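Long-range contacts in endo-1,4-beta-xylanase C (Paenibacillus barcinonensis, PDB 4XUR), which hydrolyses internal beta-1,4-xylosidic linkages of xylan and, through the CBM22-2 domain described here, binds xylo-oligosaccharides such as xylotetraose: residues Ala14-Phe20 with Asp167-Ala173; Gly61-Leu67 with Ser140-Ala146; Val76-Ala82 with Lys124-Ile130. All blocks are in the same frame, centred on the assembly; numbering follows the deposited sequence.

In this xylan-binding beta-sandwich domain the N-terminal A14-F20 pairs with the last strand, D167-A173, and contact 1 so closes the outermost loop. Within that loop lies contact 2, where G61-L67 meets S140-A146, and within contact 2 lies contact 3, joining V76-A82 to K124-I130; the three nest and none cross. Contacts 1 and 3 share one sheet, since strands 164-173 and 75-83 are neighbours, linked by a probable hydrogen bond from T172 N to H77 O. Contact 2 belongs to the opposing sheet, and M144 bridges the interior, touching V169 of contact 1 and both I78 and F80 of contact 3.

Contact 1. Residues Ala14-Phe20 with Asp167-Ala173; sequences ALFKADF and DDVQITA. Unlike the reference sequence in segment 14-20: D19 (reference Tyr). With CA (calcium ion), chain G.
The carbonyl oxygen of I171 is gripped by two successive amides: L15 N donates a bond of 2.8 Å to I171 O, and F16 N adds a weak, longer one. Because L15 and F16 both face I171, the edge strand enters through a classic beta bulge. Beyond it the antiparallel pairing is regular, with I171 N returning to F16 O and A18 N to V169 O, until D168 and V169 both face A18 in a G1 bulge. On the interior side, F16 has its CG turned anti to the backbone N (chi1 174°), which brings ring atom CE2 to 3.9 Å from V169 CG1, a methyl meeting the ring at its edge; I171 CD1 lies 4.0 Å from F16 CB. The same ring meets Y69 edge-to-face. On the other side, K17 and Q170 run side by side in the same direction, and Q170 OE1 rests 3.3 Å from K17 CE. A leucine in place of Q170 would probably leave that methylene without its polar neighbour and K17 freer to turn. At the far end the strands share a calcium ion. D19 O binds it at 2.4 Å, while both carboxylate oxygens of D167 chelate it, OD1 at 2.5 Å from the metal. E21, S46 and R48 complete the protein ligands, and H44 N hydrogen-bonds D167 OD2. A metal-bound water donates to D168 OD1 at 2.8 Å, making D168 a second-shell residue. D19 O and D167 OD1 both bind the cation, whose charge is likely to offset their mutual repulsion, so the ion probably ties the end of the N-terminal strand to the last strand of the domain.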
# COMPACT_ATOMS: atom_id res chain seq x y z
N ALA A 14 10.69 -10.03 11.71
CA ALA A 14 10.91 -9.73 10.22
C ALA A 14 10.30 -10.75 9.24
O ALA A 14 10.98 -11.69 8.80
CB ALA A 14 12.41 -9.64 10.02
N LEU A 15 9.01 -10.61 8.91
CA LEU A 15 8.27 -11.59 8.10
C LEU A 15 8.28 -11.27 6.59
O LEU A 15 8.12 -12.13 5.74
CB LEU A 15 6.83 -11.67 8.64
CG LEU A 15 6.75 -11.79 10.18
CD1 LEU A 15 5.31 -12.01 10.64
CD2 LEU A 15 7.61 -12.91 10.66
N PHE A 16 8.40 -9.97 6.30
CA PHE A 16 8.34 -9.48 4.94
C PHE A 16 9.05 -8.13 4.98
O PHE A 16 8.88 -7.37 5.93
CB PHE A 16 6.88 -9.28 4.52
CG PHE A 16 6.70 -8.63 3.17
CD1 PHE A 16 6.75 -9.41 2.05
CD2 PHE A 16 6.44 -7.29 3.05
CE1 PHE A 16 6.56 -8.85 0.76
CE2 PHE A 16 6.25 -6.71 1.77
CZ PHE A 16 6.30 -7.52 0.67
N LYS A 17 9.89 -7.87 3.95
CA LYS A 17 10.61 -6.59 3.84
C LYS A 17 10.73 -6.21 2.34
O LYS A 17 11.02 -7.07 1.52
CB LYS A 17 12.00 -6.66 4.44
CG LYS A 17 12.10 -6.58 5.96
CD LYS A 17 13.50 -6.01 6.33
CE LYS A 17 13.91 -6.36 7.74
NZ LYS A 17 14.41 -7.76 7.84
N ALA A 18 10.45 -4.94 1.99
CA ALA A 18 10.71 -4.43 0.70
C ALA A 18 11.40 -3.04 0.70
O ALA A 18 10.82 -2.08 1.16
CB ALA A 18 9.41 -4.37 -0.15
N ASP A 19 12.64 -3.02 0.21
CA ASP A 19 13.40 -1.77 0.19
C ASP A 19 13.69 -1.34 -1.25
O ASP A 19 14.18 -0.25 -1.46
CB ASP A 19 14.67 -1.84 1.05
CG ASP A 19 15.68 -2.89 0.53
OD1 ASP A 19 15.66 -3.27 -0.66
OD2 ASP A 19 16.51 -3.35 1.31
N PHE A 20 13.33 -2.20 -2.23
CA PHE A 20 13.47 -1.92 -3.65
C PHE A 20 14.87 -1.61 -4.16
O PHE A 20 15.03 -1.22 -5.30
CB PHE A 20 12.51 -0.76 -4.07
CG PHE A 20 11.11 -1.06 -3.67
CD1 PHE A 20 10.38 -2.00 -4.42
CD2 PHE A 20 10.56 -0.46 -2.61
CE1 PHE A 20 9.09 -2.35 -4.03
CE2 PHE A 20 9.22 -0.78 -2.20
CZ PHE A 20 8.52 -1.71 -2.92
N ASP A 167 8.29 3.12 0.23
CA ASP A 167 9.59 2.48 0.49
C ASP A 167 9.62 1.84 1.88
O ASP A 167 8.78 2.12 2.73
CB ASP A 167 10.73 3.53 0.36
CG ASP A 167 12.07 2.95 0.03
OD1 ASP A 167 12.21 1.73 -0.30
OD2 ASP A 167 13.02 3.76 0.05
N ASP A 168 10.58 0.95 2.09
CA ASP A 168 10.87 0.36 3.42
C ASP A 168 9.60 -0.27 4.07
O ASP A 168 9.27 0.04 5.23
CB ASP A 168 11.54 1.38 4.34
CG ASP A 168 13.00 1.66 3.94
OD1 ASP A 168 13.64 0.82 3.23
OD2 ASP A 168 13.50 2.76 4.32
N VAL A 169 8.92 -1.10 3.30
CA VAL A 169 7.73 -1.81 3.75
C VAL A 169 8.22 -2.99 4.58
O VAL A 169 9.12 -3.73 4.15
CB VAL A 169 6.92 -2.37 2.57
CG1 VAL A 169 5.69 -3.06 3.11
CG2 VAL A 169 6.49 -1.26 1.62
N GLN A 170 7.67 -3.14 5.77
CA GLN A 170 8.07 -4.19 6.66
C GLN A 170 6.88 -4.75 7.38
O GLN A 170 5.99 -4.02 7.79
CB GLN A 170 9.11 -3.65 7.63
CG GLN A 170 9.76 -4.69 8.52
CD GLN A 170 10.99 -4.13 9.26
OE1 GLN A 170 11.99 -3.84 8.64
NE2 GLN A 170 10.90 -3.99 10.59
N ILE A 171 6.86 -6.09 7.56
CA ILE A 171 5.90 -6.71 8.45
C ILE A 171 6.65 -7.54 9.53
O ILE A 171 7.59 -8.22 9.21
CB ILE A 171 4.97 -7.70 7.71
CG1 ILE A 171 4.23 -6.96 6.56
CG2 ILE A 171 3.99 -8.30 8.66
CD1 ILE A 171 3.30 -7.80 5.68
N THR A 172 6.25 -7.46 10.77
CA THR A 172 6.95 -8.10 11.81
C THR A 172 6.00 -8.80 12.75
O THR A 172 4.88 -8.45 12.88
CB THR A 172 7.86 -7.09 12.55
OG1 THR A 172 7.07 -5.98 12.96
CG2 THR A 172 8.99 -6.57 11.63
N ALA A 173 6.53 -9.85 13.37
CA ALA A 173 5.83 -10.59 14.42
C ALA A 173 5.65 -9.81 15.69
O ALA A 173 6.42 -8.89 15.97
CB ALA A 173 6.66 -11.86 14.73
CA CA G . 14.60 2.02 -0.87
O HOH W 1 15.35 1.57 1.15

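Contact 2. Residues Gly61-Leu67 with Ser140-Ala146. With XYP (beta-D-xylopyranose), chain D.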
# COMPACT_ATOMS: atom_id res chain seq x y z
N GLY A 61 -3.19 2.49 -6.46
CA GLY A 61 -2.05 2.47 -5.56
C GLY A 61 -1.32 1.16 -5.60
O GLY A 61 -1.82 0.20 -6.22
N PRO A 62 -0.11 1.11 -5.01
CA PRO A 62 0.70 -0.12 -5.12
C PRO A 62 0.18 -1.20 -4.13
O PRO A 62 -0.06 -0.86 -2.98
CB PRO A 62 2.11 0.37 -4.71
CG PRO A 62 1.84 1.49 -3.75
CD PRO A 62 0.51 2.10 -4.13
N LEU A 63 0.05 -2.41 -4.59
CA LEU A 63 -0.48 -3.51 -3.76
C LEU A 63 0.44 -4.70 -3.87
O LEU A 63 1.00 -4.98 -4.94
CB LEU A 63 -1.86 -3.92 -4.28
CG LEU A 63 -2.62 -5.12 -3.70
CD1 LEU A 63 -4.14 -4.92 -3.84
CD2 LEU A 63 -2.30 -6.48 -4.36
N VAL A 64 0.53 -5.47 -2.78
CA VAL A 64 1.18 -6.77 -2.75
C VAL A 64 0.45 -7.80 -1.87
O VAL A 64 0.02 -7.49 -0.74
CB VAL A 64 2.70 -6.59 -2.36
CG1 VAL A 64 2.90 -6.12 -0.89
CG2 VAL A 64 3.48 -7.91 -2.56
N GLU A 65 0.34 -9.00 -2.39
CA GLU A 65 -0.23 -10.17 -1.67
C GLU A 65 0.75 -10.51 -0.52
O GLU A 65 1.95 -10.79 -0.77
CB GLU A 65 -0.40 -11.35 -2.60
CG GLU A 65 -0.86 -12.62 -1.90
CD GLU A 65 -2.24 -12.56 -1.34
OE1 GLU A 65 -3.19 -12.51 -2.16
OE2 GLU A 65 -2.45 -12.59 -0.08
N VAL A 66 0.24 -10.56 0.70
CA VAL A 66 1.12 -10.95 1.83
C VAL A 66 0.67 -12.15 2.69
O VAL A 66 1.39 -12.54 3.60
CB VAL A 66 1.41 -9.76 2.76
CG1 VAL A 66 2.19 -8.64 1.96
CG2 VAL A 66 0.15 -9.27 3.44
N LEU A 67 -0.50 -12.67 2.43
CA LEU A 67 -1.03 -13.85 3.19
C LEU A 67 0.04 -14.98 3.30
O LEU A 67 0.26 -15.46 4.39
CB LEU A 67 -2.27 -14.40 2.62
CG LEU A 67 -2.98 -15.39 3.55
CD1 LEU A 67 -3.24 -14.81 4.96
CD2 LEU A 67 -4.31 -15.78 2.94
N SER A 140 -8.38 -16.43 1.76
CA SER A 140 -7.53 -16.93 0.68
C SER A 140 -6.61 -15.88 0.03
O SER A 140 -5.75 -16.25 -0.80
CB SER A 140 -8.36 -17.65 -0.38
OG SER A 140 -9.32 -16.77 -0.98
N GLY A 141 -6.81 -14.64 0.35
CA GLY A 141 -5.89 -13.49 0.00
C GLY A 141 -5.96 -12.35 0.98
O GLY A 141 -7.02 -12.02 1.51
N LEU A 142 -4.81 -11.77 1.29
CA LEU A 142 -4.73 -10.62 2.13
C LEU A 142 -3.57 -9.76 1.62
O LEU A 142 -2.40 -10.12 1.80
CB LEU A 142 -4.46 -11.04 3.60
CG LEU A 142 -4.49 -9.97 4.72
CD1 LEU A 142 -4.91 -10.58 6.08
CD2 LEU A 142 -3.19 -9.26 4.89
N ARG A 143 -3.91 -8.64 1.02
CA ARG A 143 -2.91 -7.84 0.29
C ARG A 143 -2.87 -6.48 0.90
O ARG A 143 -3.92 -5.82 1.09
CB ARG A 143 -3.29 -7.76 -1.19
CG ARG A 143 -3.54 -9.08 -1.86
CD ARG A 143 -4.99 -9.28 -2.25
NE ARG A 143 -5.28 -10.68 -2.69
CZ ARG A 143 -6.33 -11.09 -3.37
NH1 ARG A 143 -7.29 -10.28 -3.78
NH2 ARG A 143 -6.40 -12.37 -3.70
N MET A 144 -1.67 -6.04 1.20
CA MET A 144 -1.51 -4.68 1.70
C MET A 144 -1.42 -3.71 0.53
O MET A 144 -0.87 -4.02 -0.49
CB MET A 144 -0.30 -4.56 2.59
CG MET A 144 1.04 -4.74 1.89
SD MET A 144 2.36 -4.45 3.09
CE MET A 144 2.09 -2.71 3.42
N TYR A 145 -1.95 -2.48 0.68
CA TYR A 145 -1.81 -1.49 -0.36
C TYR A 145 -1.86 -0.09 0.19
O TYR A 145 -2.31 0.10 1.35
CB TYR A 145 -2.84 -1.68 -1.50
CG TYR A 145 -4.29 -1.45 -1.19
CD1 TYR A 145 -5.05 -2.48 -0.65
CD2 TYR A 145 -4.94 -0.25 -1.54
CE1 TYR A 145 -6.39 -2.30 -0.40
CE2 TYR A 145 -6.29 -0.05 -1.29
CZ TYR A 145 -7.02 -1.10 -0.75
OH TYR A 145 -8.38 -0.96 -0.50
N ALA A 146 -1.39 0.87 -0.62
CA ALA A 146 -1.52 2.28 -0.25
C ALA A 146 -2.44 2.97 -1.20
O ALA A 146 -2.51 2.65 -2.37
CB ALA A 146 -0.15 2.99 -0.28
C1 XYP D . -12.04 0.42 -2.27
C2 XYP D . -11.17 1.42 -1.52
C3 XYP D . -11.21 1.21 -0.01
C4 XYP D . -12.69 1.12 0.45
C5 XYP D . -13.48 0.13 -0.41
O2 XYP D . -9.81 1.26 -1.93
O3 XYP D . -10.58 2.27 0.67
O4 XYP D . -12.67 0.67 1.82
O5 XYP D . -13.42 0.50 -1.77
O HOH W 2 -4.75 -14.80 -3.14
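S140 and G141 open the second strand beside L67, whose CD2 lies 3.7 Å from S140 C, while the S140 hydroxyl is hydrogen-bonded to E100. At L142 the amide donates to E65 OE2 over 2.8 Å, on the syn side of the carboxylate; L67 N uses the anti lone pair of the same oxygen. With CG anti to the backbone N (chi1 175°) and a bend at chi2, E65 folds its carboxylate back to these donors. L142 O receives V66 N. R143 follows with a salt bridge, its NE 2.8 Å from E65 OE1 and nearly straight at 170°. The oxygen lies in the guanidinium plane but is met from above its own carboxylate, the two planes standing 80° apart. A water joins E65 OE1, R143 NH2 and S140 O, and E98 and E100 supply further carboxylates to the arginine. M144 turns to the opposite face, its CG 3.6 Å from V64 CG1. Y145 sets its CB against L63 CB at 3.7 Å and, in the glycan pocket, its OH donates to O2 of a xylopyranose unit of the bound xylotetraose at 3.0 Å; R31 adds a cation-pi contact. A146 N ends the walk, hydrogen-bonded to P62 O. Strand 63-65 is an outer strand of its antiparallel sheet in this chain, with 139-147 between it and 90-101, while M144 and A146 pack against strands 75-83 and 164-173 of the facing sheet.

Contact 3. Residues Val76-Ala82 with Lys124-Ile130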
# COMPACT_ATOMS: atom_id res chain seq x y z
N VAL A 76 0.10 -9.18 13.50
CA VAL A 76 1.36 -8.77 12.96
C VAL A 76 1.42 -7.23 12.92
O VAL A 76 0.41 -6.59 13.02
CB VAL A 76 1.66 -9.43 11.60
CG1 VAL A 76 1.71 -10.93 11.72
CG2 VAL A 76 0.63 -9.06 10.53
N HIS A 77 2.63 -6.68 12.81
CA HIS A 77 2.80 -5.23 12.70
C HIS A 77 3.24 -4.88 11.29
O HIS A 77 4.22 -5.45 10.82
CB HIS A 77 3.82 -4.72 13.71
CG HIS A 77 3.78 -3.23 13.88
ND1 HIS A 77 2.74 -2.58 14.48
CD2 HIS A 77 4.68 -2.27 13.53
CE1 HIS A 77 2.98 -1.27 14.49
NE2 HIS A 77 4.15 -1.06 13.93
N ILE A 78 2.48 -4.02 10.63
CA ILE A 78 2.84 -3.55 9.28
C ILE A 78 3.23 -2.09 9.31
O ILE A 78 2.52 -1.23 9.90
CB ILE A 78 1.71 -3.74 8.26
CG1 ILE A 78 1.28 -5.18 8.22
CG2 ILE A 78 2.17 -3.26 6.89
CD1 ILE A 78 0.46 -5.57 6.98
N SER A 79 4.29 -1.81 8.62
CA SER A 79 4.73 -0.39 8.39
C SER A 79 5.28 -0.16 7.01
O SER A 79 5.67 -1.07 6.29
CB SER A 79 5.79 -0.03 9.40
OG SER A 79 6.97 -0.85 9.22
N PHE A 80 5.26 1.14 6.61
CA PHE A 80 5.90 1.58 5.36
C PHE A 80 6.06 3.08 5.37
O PHE A 80 5.41 3.74 6.13
CB PHE A 80 5.16 1.12 4.10
CG PHE A 80 3.82 1.78 3.84
CD1 PHE A 80 2.63 1.19 4.31
CD2 PHE A 80 3.71 2.91 3.00
CE1 PHE A 80 1.39 1.74 3.98
CE2 PHE A 80 2.48 3.46 2.70
CZ PHE A 80 1.33 2.87 3.18
N TRP A 81 6.94 3.57 4.49
CA TRP A 81 7.19 5.02 4.32
C TRP A 81 6.65 5.47 3.03
O TRP A 81 6.74 4.75 2.02
CB TRP A 81 8.67 5.30 4.39
CG TRP A 81 9.26 5.03 5.77
CD1 TRP A 81 9.61 3.83 6.27
CD2 TRP A 81 9.61 6.00 6.76
NE1 TRP A 81 10.07 3.95 7.54
CE2 TRP A 81 10.06 5.27 7.89
CE3 TRP A 81 9.46 7.37 6.86
CZ2 TRP A 81 10.50 5.91 9.05
CZ3 TRP A 81 9.89 7.99 8.03
CH2 TRP A 81 10.36 7.26 9.11
N ALA A 82 6.06 6.66 3.02
CA ALA A 82 5.43 7.19 1.80
C ALA A 82 5.82 8.63 1.63
O ALA A 82 6.12 9.32 2.65
CB ALA A 82 3.92 7.04 1.86
N LYS A 124 7.28 9.97 5.40
CA LYS A 124 6.71 9.69 6.70
C LYS A 124 6.23 8.24 6.77
O LYS A 124 5.82 7.68 5.76
CB LYS A 124 5.59 10.65 6.92
CG LYS A 124 5.17 10.82 8.36
CD LYS A 124 4.42 12.14 8.48
CE LYS A 124 3.46 12.12 9.67
NZ LYS A 124 2.57 13.33 9.60
N LYS A 125 6.25 7.72 7.96
CA LYS A 125 5.89 6.31 8.23
C LYS A 125 4.37 6.15 8.45
O LYS A 125 3.72 7.00 9.08
CB LYS A 125 6.64 5.82 9.44
CG LYS A 125 6.58 4.30 9.61
CD LYS A 125 7.38 3.89 10.86
CE LYS A 125 8.05 2.55 10.78
NZ LYS A 125 8.70 2.22 12.09
N ILE A 126 3.80 5.11 7.86
CA ILE A 126 2.43 4.66 8.15
C ILE A 126 2.55 3.28 8.81
O ILE A 126 3.21 2.42 8.26
CB ILE A 126 1.61 4.57 6.85
CG1 ILE A 126 1.42 5.95 6.20
CG2 ILE A 126 0.28 3.87 7.10
CD1 ILE A 126 2.57 6.41 5.40
N GLU A 127 1.94 3.08 9.97
CA GLU A 127 2.06 1.81 10.65
C GLU A 127 0.84 1.46 11.51
O GLU A 127 0.14 2.31 12.03
CB GLU A 127 3.34 1.79 11.48
CG GLU A 127 3.26 2.63 12.76
CD GLU A 127 4.55 2.53 13.57
OE1 GLU A 127 5.21 1.45 13.56
OE2 GLU A 127 4.91 3.52 14.24
N ALA A 128 0.59 0.14 11.64
CA ALA A 128 -0.39 -0.37 12.60
C ALA A 128 -0.19 -1.86 12.84
O ALA A 128 0.43 -2.56 12.02
CB ALA A 128 -1.81 -0.13 12.12
N ASP A 129 -0.72 -2.35 13.94
CA ASP A 129 -0.98 -3.84 14.08
C ASP A 129 -2.18 -4.18 13.19
O ASP A 129 -3.21 -3.47 13.16
CB ASP A 129 -1.30 -4.23 15.51
CG ASP A 129 -0.10 -4.35 16.42
OD1 ASP A 129 1.05 -4.10 16.04
OD2 ASP A 129 -0.34 -4.76 17.57
N ILE A 130 -2.10 -5.33 12.54
CA ILE A 130 -3.32 -5.90 11.91
C ILE A 130 -3.52 -7.36 12.34
O ILE A 130 -2.57 -8.06 12.73
CB ILE A 130 -3.24 -5.84 10.39
CG1 ILE A 130 -2.10 -6.68 9.83
CG2 ILE A 130 -3.14 -4.41 9.94
CD1 ILE A 130 -2.47 -7.49 8.60
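W81 lays one face of its indole over the side chain of K125, whose CB sits 3.7 Å from the centroid of the six-membered ring and only 8° off its normal, a CH-pi contact. CG of K125 is anti to its backbone N (chi1 -167°), which carries the chain across the ring, and K125 CE continues to S79 CB. H44 stacks on the same tryptophan. Farther along this face, H77 is held by two carboxylates at its two nitrogens: NE2 donates to E127 OE1 at 2.7 Å, almost straight and in the plane of the imidazole, while ND1 donates to D129 OD1 at 2.8 Å on the anti side of that carboxylate. The E127 oxygen is met from above its carboxylate plane, and the two bonds together fix the rotation of the ring. Donation from both nitrogens is consistent with a positively charged imidazole, which the neighbouring acids would probably stabilise. Beneath these side chains runs a regular antiparallel ladder, one pair of strands in a beta-sandwich, from V76 paired with I130 to A82 paired with K124; I126 N to F80 O is its shortest link at 2.7 Å. The opposite face of the ladder turns into the sandwich. There I126 CB lies over one face of the F80 ring, offset toward the rim and 4.1 Å from its centroid, and I126 CD1 reaches A82 CB. At the other end V76 CG2 approaches I130 CG1 to 3.7 Å, and I78 CD1 meets I130 CD1 at 3.9 Å. F113 of strand 109-119 lies against A128 and I130.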